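PDB 6HYY: phosphoserine phosphatase from Homo sapiens, which catalyses the hydrolysis of O-phosphoserine to serine and inorganic phosphate, as a magnesium-dependent phosphatase of the haloacid dehalogenase-like family. Local coordinates for residues V13-D16 with T20-R23; R93-N98 with L119-T124; V101-G106 with E113-K118. One frame throughout, in Å; residues are numbered along the deposited sequence.

Interaction 1 (V13-D16 with T20-R23). With MG (magnesium ion), chain D; SER (serine), chain E.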
loop_
_atom_site.group_PDB
_atom_site.type_symbol
_atom_site.label_atom_id
_atom_site.label_comp_id
_atom_site.label_asym_id
_atom_site.label_seq_id
_atom_site.Cartn_x
_atom_site.Cartn_y
_atom_site.Cartn_z
ATOM N N VAL A 13 4.060 6.959 -10.198
ATOM C CA VAL A 13 3.084 7.115 -9.127
ATOM C C VAL A 13 3.174 5.887 -8.243
ATOM O O VAL A 13 3.107 4.757 -8.738
ATOM C CB VAL A 13 1.658 7.277 -9.679
ATOM C CG1 VAL A 13 0.639 7.227 -8.520
ATOM C CG2 VAL A 13 1.514 8.557 -10.470
ATOM N N CYS A 14 3.355 6.103 -6.948
ATOM C CA CYS A 14 3.403 5.021 -5.973
ATOM C C CYS A 14 2.121 5.059 -5.163
ATOM O O CYS A 14 1.758 6.112 -4.635
ATOM C CB CYS A 14 4.590 5.140 -5.022
ATOM S SG CYS A 14 6.184 5.164 -5.867
ATOM N N PHE A 15 1.436 3.926 -5.089
ATOM C CA PHE A 15 0.212 3.804 -4.315
ATOM C C PHE A 15 0.473 2.993 -3.060
ATOM O O PHE A 15 1.039 1.896 -3.132
ATOM C CB PHE A 15 -0.874 3.083 -5.103
ATOM C CG PHE A 15 -1.472 3.862 -6.229
ATOM C CD1 PHE A 15 -2.565 4.700 -6.027
ATOM C CD2 PHE A 15 -0.961 3.731 -7.515
ATOM C CE1 PHE A 15 -3.130 5.403 -7.072
ATOM C CE2 PHE A 15 -1.539 4.420 -8.584
ATOM C CZ PHE A 15 -2.610 5.278 -8.361
ATOM N N ASP A 16 0.025 3.520 -1.924
ATOM C CA ASP A 16 -0.231 2.711 -0.745
ATOM C C ASP A 16 -1.287 1.655 -1.072
ATOM O O ASP A 16 -2.213 1.915 -1.841
ATOM C CB ASP A 16 -0.711 3.656 0.366
ATOM C CG ASP A 16 -1.239 2.933 1.594
ATOM O OD1 ASP A 16 -0.518 2.098 2.146
ATOM O OD2 ASP A 16 -2.364 3.249 2.001
ATOM N N THR A 20 -6.178 2.103 0.469
ATOM C CA THR A 20 -6.059 2.977 -0.694
ATOM C C THR A 20 -6.381 2.196 -1.963
ATOM O O THR A 20 -7.467 2.368 -2.511
ATOM C CB THR A 20 -4.672 3.615 -0.751
ATOM O OG1 THR A 20 -4.530 4.453 0.406
ATOM C CG2 THR A 20 -4.542 4.480 -1.967
ATOM N N VAL A 21 -5.499 1.311 -2.413
ATOM C CA VAL A 21 -5.788 0.490 -3.593
ATOM C C VAL A 21 -6.836 -0.569 -3.274
ATOM O O VAL A 21 -7.659 -0.924 -4.131
ATOM C CB VAL A 21 -4.487 -0.151 -4.106
ATOM C CG1 VAL A 21 -4.780 -1.201 -5.188
ATOM C CG2 VAL A 21 -3.586 0.919 -4.673
ATOM N N ILE A 22 -6.807 -1.109 -2.060
ATOM C CA ILE A 22 -7.841 -2.042 -1.612
ATOM C C ILE A 22 -8.625 -1.414 -0.465
ATOM O O ILE A 22 -8.175 -0.490 0.199
ATOM C CB ILE A 22 -7.266 -3.410 -1.196
ATOM C CG1 ILE A 22 -6.311 -3.253 -0.001
ATOM C CG2 ILE A 22 -6.607 -4.109 -2.405
ATOM C CD1 ILE A 22 -5.714 -4.573 0.503
ATOM N N ARG A 23 -9.827 -1.952 -0.222
ATOM C CA ARG A 23 -10.704 -1.356 0.781
ATOM C C ARG A 23 -10.271 -1.701 2.200
ATOM O O ARG A 23 -10.496 -0.907 3.121
ATOM C CB ARG A 23 -12.150 -1.809 0.535
ATOM C CG ARG A 23 -12.544 -1.717 -0.932
ATOM C CD ARG A 23 -14.004 -1.322 -1.106
ATOM N NE ARG A 23 -14.151 0.131 -1.071
ATOM C CZ ARG A 23 -15.246 0.794 -1.432
ATOM N NH1 ARG A 23 -16.317 0.140 -1.875
ATOM N NH2 ARG A 23 -15.264 2.121 -1.353
HETATM MG MG MG D . -2.897 2.740 4.062
HETATM N N SER E . -0.167 -1.839 5.704
HETATM C CA SER E . 0.436 -1.098 4.602
HETATM C C SER E . 1.297 0.035 5.145
HETATM O O SER E . 1.124 1.169 4.712
HETATM C CB SER E . -0.621 -0.520 3.687
HETATM O OG SER E . -0.211 -0.420 2.343
HETATM O OXT SER E . 2.144 -0.127 6.030
HETATM O O HOH W 1 -1.835 1.475 5.254
HETATM O O HOH W 2 -1.341 4.023 5.014
HETATM O O HOH W 3 -4.238 2.583 5.854
#
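Asp-16 and Thr-20 meet over a carboxylate that is also bound to a metal. The Thr-20 hydroxyl donates to it, OG1 lying 2.9 Å from Asp-16 OD2 on the anti side and only 18° out of the carboxylate plane. OD2 also binds the magnesium ion at 2.2 Å; three waters, Asp-18 and Asp-175 complete the coordination. The other oxygen, OD1, accepts a very short bond from the hydroxyl of the bound serine, Asp-16 OD1 to serine OG being 2.5 Å, and forms a salt bridge with Lys-154. CG of Asp-16 stands opposite its own backbone N (chi1 170°), which carries the carboxylate beyond the strand end into the site.

The backbone adds a weak bond, Val-21 N to Asp-16 O at 3.4 Å. This carbonyl is brushed by Val-21 CG2 as well, and the same methyl reaches back to Phe-15 CB at 3.5 Å, approaching the ring obliquely. The Phe-15 ring packs against Ile-87, Leu-90 and Leu-94 of helix 87-96, which covers this face of the sheet.

The sequence from Asp-16 to Thr-20 is the DxDxT signature of the haloacid dehalogenase superfamily. With OD2 held by metal and hydroxyl, the carboxylate's rotation is fixed and OD1 is presented to the serine, consistent with the nucleophilic role of this motif's first aspartate in the family.

Interaction 2 (R93-N98 with L119-T124)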
loop_
_atom_site.group_PDB
_atom_site.type_symbol
_atom_site.label_atom_id
_atom_site.label_comp_id
_atom_site.label_asym_id
_atom_site.label_seq_id
_atom_site.Cartn_x
_atom_site.Cartn_y
_atom_site.Cartn_z
ATOM N N ARG A 93 -5.289 4.150 -17.076
ATOM C CA ARG A 93 -4.973 5.414 -17.736
ATOM C C ARG A 93 -3.525 5.822 -17.507
ATOM O O ARG A 93 -2.879 6.347 -18.424
ATOM C CB ARG A 93 -5.898 6.535 -17.259
ATOM C CG ARG A 93 -7.375 6.295 -17.605
ATOM C CD ARG A 93 -7.672 6.373 -19.110
ATOM N NE ARG A 93 -7.416 5.120 -19.842
ATOM C CZ ARG A 93 -8.050 3.954 -19.669
ATOM N NH1 ARG A 93 -9.010 3.804 -18.773
ATOM N NH2 ARG A 93 -7.693 2.910 -20.402
ATOM N N LEU A 94 -2.996 5.580 -16.306
ATOM C CA LEU A 94 -1.593 5.918 -16.056
ATOM C C LEU A 94 -0.670 5.088 -16.941
ATOM O O LEU A 94 0.281 5.612 -17.548
ATOM C CB LEU A 94 -1.263 5.695 -14.580
ATOM C CG LEU A 94 -1.825 6.714 -13.596
ATOM C CD1 LEU A 94 -1.664 6.222 -12.171
ATOM C CD2 LEU A 94 -1.086 8.039 -13.785
ATOM N N GLN A 95 -0.932 3.784 -17.024
ATOM C CA GLN A 95 -0.079 2.916 -17.831
ATOM C C GLN A 95 -0.198 3.243 -19.312
ATOM O O GLN A 95 0.788 3.134 -20.056
ATOM C CB GLN A 95 -0.419 1.444 -17.565
ATOM C CG GLN A 95 0.029 0.939 -16.169
ATOM C CD GLN A 95 -0.300 -0.526 -15.944
ATOM O OE1 GLN A 95 -1.171 -1.075 -16.607
ATOM N NE2 GLN A 95 0.391 -1.158 -15.013
ATOM N N GLU A 96 -1.372 3.689 -19.755
ATOM C CA GLU A 96 -1.528 4.081 -21.152
ATOM C C GLU A 96 -0.711 5.319 -21.502
ATOM O O GLU A 96 -0.362 5.504 -22.676
ATOM C CB GLU A 96 -3.015 4.281 -21.447
ATOM C CG GLU A 96 -3.737 2.941 -21.512
ATOM C CD GLU A 96 -5.204 3.044 -21.864
ATOM O OE1 GLU A 96 -5.852 1.972 -21.938
ATOM O OE2 GLU A 96 -5.708 4.175 -22.068
ATOM N N ARG A 97 -0.367 6.150 -20.516
ATOM C CA ARG A 97 0.524 7.283 -20.718
ATOM C C ARG A 97 1.952 6.971 -20.296
ATOM O O ARG A 97 2.758 7.893 -20.175
ATOM C CB ARG A 97 0.006 8.515 -19.973
ATOM C CG ARG A 97 -1.179 9.174 -20.678
ATOM C CD ARG A 97 -1.668 10.453 -19.985
ATOM N NE ARG A 97 -0.731 11.562 -20.137
ATOM C CZ ARG A 97 0.079 11.974 -19.170
ATOM N NH1 ARG A 97 0.048 11.376 -17.985
ATOM N NH2 ARG A 97 0.915 12.982 -19.384
ATOM N N ASN A 98 2.269 5.696 -20.086
ATOM C CA ASN A 98 3.604 5.215 -19.729
ATOM C C ASN A 98 4.091 5.743 -18.386
ATOM O O ASN A 98 5.297 5.780 -18.139
ATOM C CB ASN A 98 4.642 5.554 -20.819
ATOM C CG ASN A 98 5.891 4.711 -20.704
ATOM O OD1 ASN A 98 5.834 3.497 -20.485
ATOM N ND2 ASN A 98 7.037 5.358 -20.839
ATOM N N LEU A 119 -4.097 -5.541 -11.548
ATOM C CA LEU A 119 -3.932 -4.192 -12.089
ATOM C C LEU A 119 -2.857 -4.113 -13.168
ATOM O O LEU A 119 -2.442 -3.001 -13.542
ATOM C CB LEU A 119 -3.571 -3.210 -10.966
ATOM C CG LEU A 119 -4.618 -3.086 -9.858
ATOM C CD1 LEU A 119 -3.989 -2.464 -8.602
ATOM C CD2 LEU A 119 -5.792 -2.247 -10.329
ATOM N N ASN A 120 -2.365 -5.260 -13.638
ATOM C CA ASN A 120 -1.295 -5.322 -14.640
ATOM C C ASN A 120 -0.033 -4.602 -14.193
ATOM O O ASN A 120 0.719 -4.082 -15.026
ATOM C CB ASN A 120 -1.762 -4.766 -15.970
ATOM C CG ASN A 120 -2.992 -5.439 -16.428
ATOM O OD1 ASN A 120 -4.086 -4.904 -16.297
ATOM N ND2 ASN A 120 -2.832 -6.657 -16.921
ATOM N N ILE A 121 0.207 -4.590 -12.891
ATOM C CA ILE A 121 1.427 -4.033 -12.318
ATOM C C ILE A 121 2.413 -5.181 -12.133
ATOM O O ILE A 121 2.097 -6.143 -11.410
ATOM C CB ILE A 121 1.134 -3.333 -10.987
ATOM C CG1 ILE A 121 0.208 -2.129 -11.214
ATOM C CG2 ILE A 121 2.451 -2.903 -10.292
ATOM C CD1 ILE A 121 -0.332 -1.515 -9.910
ATOM N N PRO A 122 3.590 -5.125 -12.744
ATOM C CA PRO A 122 4.536 -6.236 -12.621
ATOM C C PRO A 122 5.028 -6.401 -11.196
ATOM O O PRO A 122 5.120 -5.443 -10.423
ATOM C CB PRO A 122 5.683 -5.833 -13.561
ATOM C CG PRO A 122 5.552 -4.376 -13.727
ATOM C CD PRO A 122 4.085 -4.052 -13.620
ATOM N N ALA A 123 5.364 -7.647 -10.853
ATOM C CA ALA A 123 5.876 -7.938 -9.521
ATOM C C ALA A 123 7.147 -7.161 -9.194
ATOM O O ALA A 123 7.413 -6.920 -8.011
ATOM C CB ALA A 123 6.129 -9.439 -9.373
ATOM N N THR A 124 7.923 -6.752 -10.209
ATOM C CA THR A 124 9.085 -5.891 -9.991
ATOM C C THR A 124 8.713 -4.557 -9.371
ATOM O O THR A 124 9.574 -3.902 -8.776
ATOM C CB THR A 124 9.822 -5.600 -11.309
ATOM O OG1 THR A 124 8.924 -4.979 -12.245
ATOM C CG2 THR A 124 10.376 -6.873 -11.909
HETATM O O HOH W 4 -3.814 -1.738 -15.934
#
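Leu-119 meets Gln-95 through water. Water 4 lies 3.0 Å from Leu-119 O and 2.8 Å from Gln-95 OE1; both are acceptors, so the water would have to supply the protons, and because further acceptors lie close by it cannot serve all of them at once. The Leu-119 side chain turns inward, where it packs on Leu-83.

At Asn-120 the contact becomes direct. Gln-95 NE2 donates to Asn-120 O at 2.9 Å, with an angle of 150° at the hydrogen. The donor comes from above the carbonyl plane, 65° out of it, and so misses the lone pairs. Asn-120 CB lies 3.8 Å from the other end of the amide, Gln-95 OE1, with the two side chains crossing at roughly a right angle. Gln-95 spans the gap because its chain is extended beyond CG (chi2 -179°), bringing both ends of its amide up to the loop: nitrogen to a carbonyl, oxygen to the water. Asn-120 itself has positive phi, which lets the chain turn after helix 109-116.

Ile-121 follows with CG1 3.9 Å from Gln-95 NE2, an apolar flank to the amide. Its side chain then continues into the interior against Val-101, Leu-103 and Ala-116. Farther on, the Ala-123 carbonyl accepts a hydrogen bond from Arg-109.

Gln-95 sits in the last turn of helix 87-96, which closes in a Schellman motif: Asn-98, with positive phi, is the C-prime residue, Asn-98 N bonds to Gln-95 O, and Val-99 N to Leu-94 O. The arrangement joins the helix end leading into strand 100-105 to the loop leading into strand 126-133, at the N-terminal end of these parallel strands in the alpha/beta fold.

Interaction 3 (V101-G106 with E113-K118). With SER (serine), chain E.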
loop_
_atom_site.group_PDB
_atom_site.type_symbol
_atom_site.label_atom_id
_atom_site.label_comp_id
_atom_site.label_asym_id
_atom_site.label_seq_id
_atom_site.Cartn_x
_atom_site.Cartn_y
_atom_site.Cartn_z
ATOM N N VAL A 101 3.931 2.694 -12.469
ATOM C CA VAL A 101 3.056 2.583 -11.303
ATOM C C VAL A 101 3.605 1.528 -10.356
ATOM O O VAL A 101 3.942 0.413 -10.775
ATOM C CB VAL A 101 1.621 2.261 -11.740
ATOM C CG1 VAL A 101 0.706 2.102 -10.508
ATOM C CG2 VAL A 101 1.093 3.364 -12.673
ATOM N N PHE A 102 3.666 1.867 -9.062
ATOM C CA PHE A 102 4.242 0.998 -8.048
ATOM C C PHE A 102 3.240 0.832 -6.925
ATOM O O PHE A 102 2.415 1.712 -6.694
ATOM C CB PHE A 102 5.563 1.558 -7.458
ATOM C CG PHE A 102 6.646 1.733 -8.485
ATOM C CD1 PHE A 102 6.714 2.888 -9.235
ATOM C CD2 PHE A 102 7.584 0.738 -8.691
ATOM C CE1 PHE A 102 7.710 3.048 -10.211
ATOM C CE2 PHE A 102 8.566 0.871 -9.684
ATOM C CZ PHE A 102 8.633 2.039 -10.422
ATOM N N LEU A 103 3.326 -0.307 -6.240
ATOM C CA LEU A 103 2.567 -0.556 -5.028
ATOM C C LEU A 103 3.537 -0.681 -3.866
ATOM O O LEU A 103 4.528 -1.415 -3.959
ATOM C CB LEU A 103 1.730 -1.833 -5.157
ATOM C CG LEU A 103 0.689 -1.908 -6.277
ATOM C CD1 LEU A 103 -0.133 -3.204 -6.119
ATOM C CD2 LEU A 103 -0.220 -0.691 -6.258
ATOM N N ILE A 104 3.259 0.031 -2.775
ATOM C CA ILE A 104 4.105 -0.011 -1.586
ATOM C C ILE A 104 3.229 -0.365 -0.396
ATOM O O ILE A 104 2.168 0.240 -0.196
ATOM C CB ILE A 104 4.842 1.324 -1.330
ATOM C CG1 ILE A 104 5.581 1.772 -2.587
ATOM C CG2 ILE A 104 5.814 1.156 -0.158
ATOM C CD1 ILE A 104 6.238 3.138 -2.447
ATOM N N SER A 105 3.661 -1.348 0.386
ATOM C CA SER A 105 2.807 -1.795 1.476
ATOM C C SER A 105 3.633 -2.333 2.635
ATOM O O SER A 105 4.667 -2.969 2.437
ATOM C CB SER A 105 1.846 -2.873 0.987
ATOM O OG SER A 105 0.929 -3.185 2.023
ATOM N N GLY A 106 3.145 -2.081 3.852
ATOM C CA GLY A 106 3.582 -2.804 5.035
ATOM C C GLY A 106 2.954 -4.177 5.188
ATOM O O GLY A 106 3.333 -4.926 6.095
ATOM N N GLU A 113 1.072 -9.040 -4.446
ATOM C CA GLU A 113 1.303 -9.478 -5.818
ATOM C C GLU A 113 0.010 -9.920 -6.487
ATOM O O GLU A 113 -0.148 -9.733 -7.697
ATOM C CB GLU A 113 2.338 -10.604 -5.853
ATOM C CG GLU A 113 3.777 -10.108 -5.692
ATOM C CD GLU A 113 4.814 -11.157 -6.050
ATOM O OE1 GLU A 113 4.447 -12.333 -6.234
ATOM O OE2 GLU A 113 6.006 -10.797 -6.151
ATOM N N HIS A 114 -0.916 -10.510 -5.720
ATOM C CA HIS A 114 -2.246 -10.811 -6.241
ATOM C C HIS A 114 -2.964 -9.534 -6.673
ATOM O O HIS A 114 -3.532 -9.464 -7.769
ATOM C CB HIS A 114 -3.046 -11.567 -5.175
ATOM C CG HIS A 114 -4.510 -11.674 -5.469
ATOM N ND1 HIS A 114 -5.032 -12.615 -6.332
ATOM C CD2 HIS A 114 -5.564 -10.957 -5.010
ATOM C CE1 HIS A 114 -6.344 -12.471 -6.393
ATOM N NE2 HIS A 114 -6.690 -11.469 -5.604
ATOM N N VAL A 115 -2.905 -8.494 -5.835
ATOM C CA VAL A 115 -3.512 -7.210 -6.178
ATOM C C VAL A 115 -2.847 -6.623 -7.419
ATOM O O VAL A 115 -3.523 -6.169 -8.348
ATOM C CB VAL A 115 -3.426 -6.253 -4.975
ATOM C CG1 VAL A 115 -3.844 -4.846 -5.352
ATOM C CG2 VAL A 115 -4.268 -6.769 -3.833
ATOM N N ALA A 116 -1.506 -6.621 -7.453
ATOM C CA ALA A 116 -0.786 -6.096 -8.614
ATOM C C ALA A 116 -1.149 -6.848 -9.888
ATOM O O ALA A 116 -1.342 -6.238 -10.951
ATOM C CB ALA A 116 0.717 -6.175 -8.368
ATOM N N SER A 117 -1.248 -8.175 -9.787
ATOM C CA SER A 117 -1.803 -9.055 -10.802
ATOM C C SER A 117 -3.316 -9.131 -10.716
ATOM O O SER A 117 -3.915 -10.203 -10.740
ATOM C CB SER A 117 -1.185 -10.430 -10.669
ATOM O OG SER A 117 -1.657 -11.251 -11.714
ATOM N N LYS A 118 -3.939 -7.985 -10.482
ATOM C CA LYS A 118 -5.229 -7.644 -11.033
ATOM C C LYS A 118 -5.150 -6.331 -11.782
ATOM O O LYS A 118 -6.007 -6.069 -12.632
ATOM C CB LYS A 118 -6.316 -7.559 -9.933
ATOM C CG LYS A 118 -6.964 -8.918 -9.637
ATOM C CD LYS A 118 -7.702 -8.996 -8.297
ATOM C CE LYS A 118 -8.996 -8.205 -8.321
ATOM N NZ LYS A 118 -9.805 -8.386 -7.066
HETATM N N SER E . -0.167 -1.839 5.704
HETATM C CA SER E . 0.436 -1.098 4.602
HETATM C C SER E . 1.297 0.035 5.145
HETATM O O SER E . 1.124 1.169 4.712
HETATM C CB SER E . -0.621 -0.520 3.687
HETATM O OG SER E . -0.211 -0.420 2.343
HETATM O OXT SER E . 2.144 -0.127 6.030
#
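Leu-103 points from its strand directly at the helix, and a single methyl makes the contact. Its CD1 rests 3.8 Å from Ala-116 CB and comes almost as close to the helix backbone, 3.9 Å from Ala-116 CA. The short alanine side chain allows this approach. On the other flank CD1 meets Val-115 CG1 at 4.1 Å, so the methyl is received by two consecutive helix residues. The leucine chain is extended toward them, CD1 lying opposite CA (chi2 -174°). The second leucine methyl, CD2, packs on Ile-121, and the Leu-103 side chain also touches Phe-15, Val-17 and Val-21.

Strand 100-105, helix 109-116 and strand 126-133 form a beta-alpha-beta crossover, in which the helix covers one face of the parallel part of the mixed sheet of this Rossmann-like fold. Residues alternate along the strand accordingly: Leu-103 faces helix 109-116, whereas Phe-102 and Ile-104 pack on the other side against helix 153-165.

At the C-terminal end of the strand the chain reaches the ligand. Ser-105 OG is 3.0 Å from OG of the bound serine, though the hydroxyl proton has another acceptor within reach; Ser-105 OG also accepts from Gly-107 N, and the side chain touches Val-17 of helix 17-21. Gly-106 then turns the chain, its main chain lying beside the ligand; the 3.0 Å between Gly-106 N and the serine CA is unusually short, and its exact value is doubtful. The Gly-106 carbonyl accepts a hydrogen bond from Asn-129 ND2.

Overall arrangement
Interactions 1 and 3 share a sheet: strands 12-16 and 100-105 are neighbours, probably hydrogen-bonded through Phe-15 N to Phe-102 O and Phe-15 O to Ile-104 N, each 2.9 Å. Their centres are about 8 Å apart, and both strands carry residues to the bound serine, Asp-16 from one and Ser-105 from the other, whereas only interaction 1 supplies a magnesium ligand, Asp-16 OD2. Interaction 2 lies farther out, its centre about 13 Å from that of interaction 1 and 11 Å from that of interaction 3; Val-21 CG1 and Leu-119 CD1 meet at 3.7 Å. Interaction 3 is nested inside the loop that interaction 2 closes, and Ile-121 N to Ala-116 O, 3.0 Å, probably links them by a hydrogen bond.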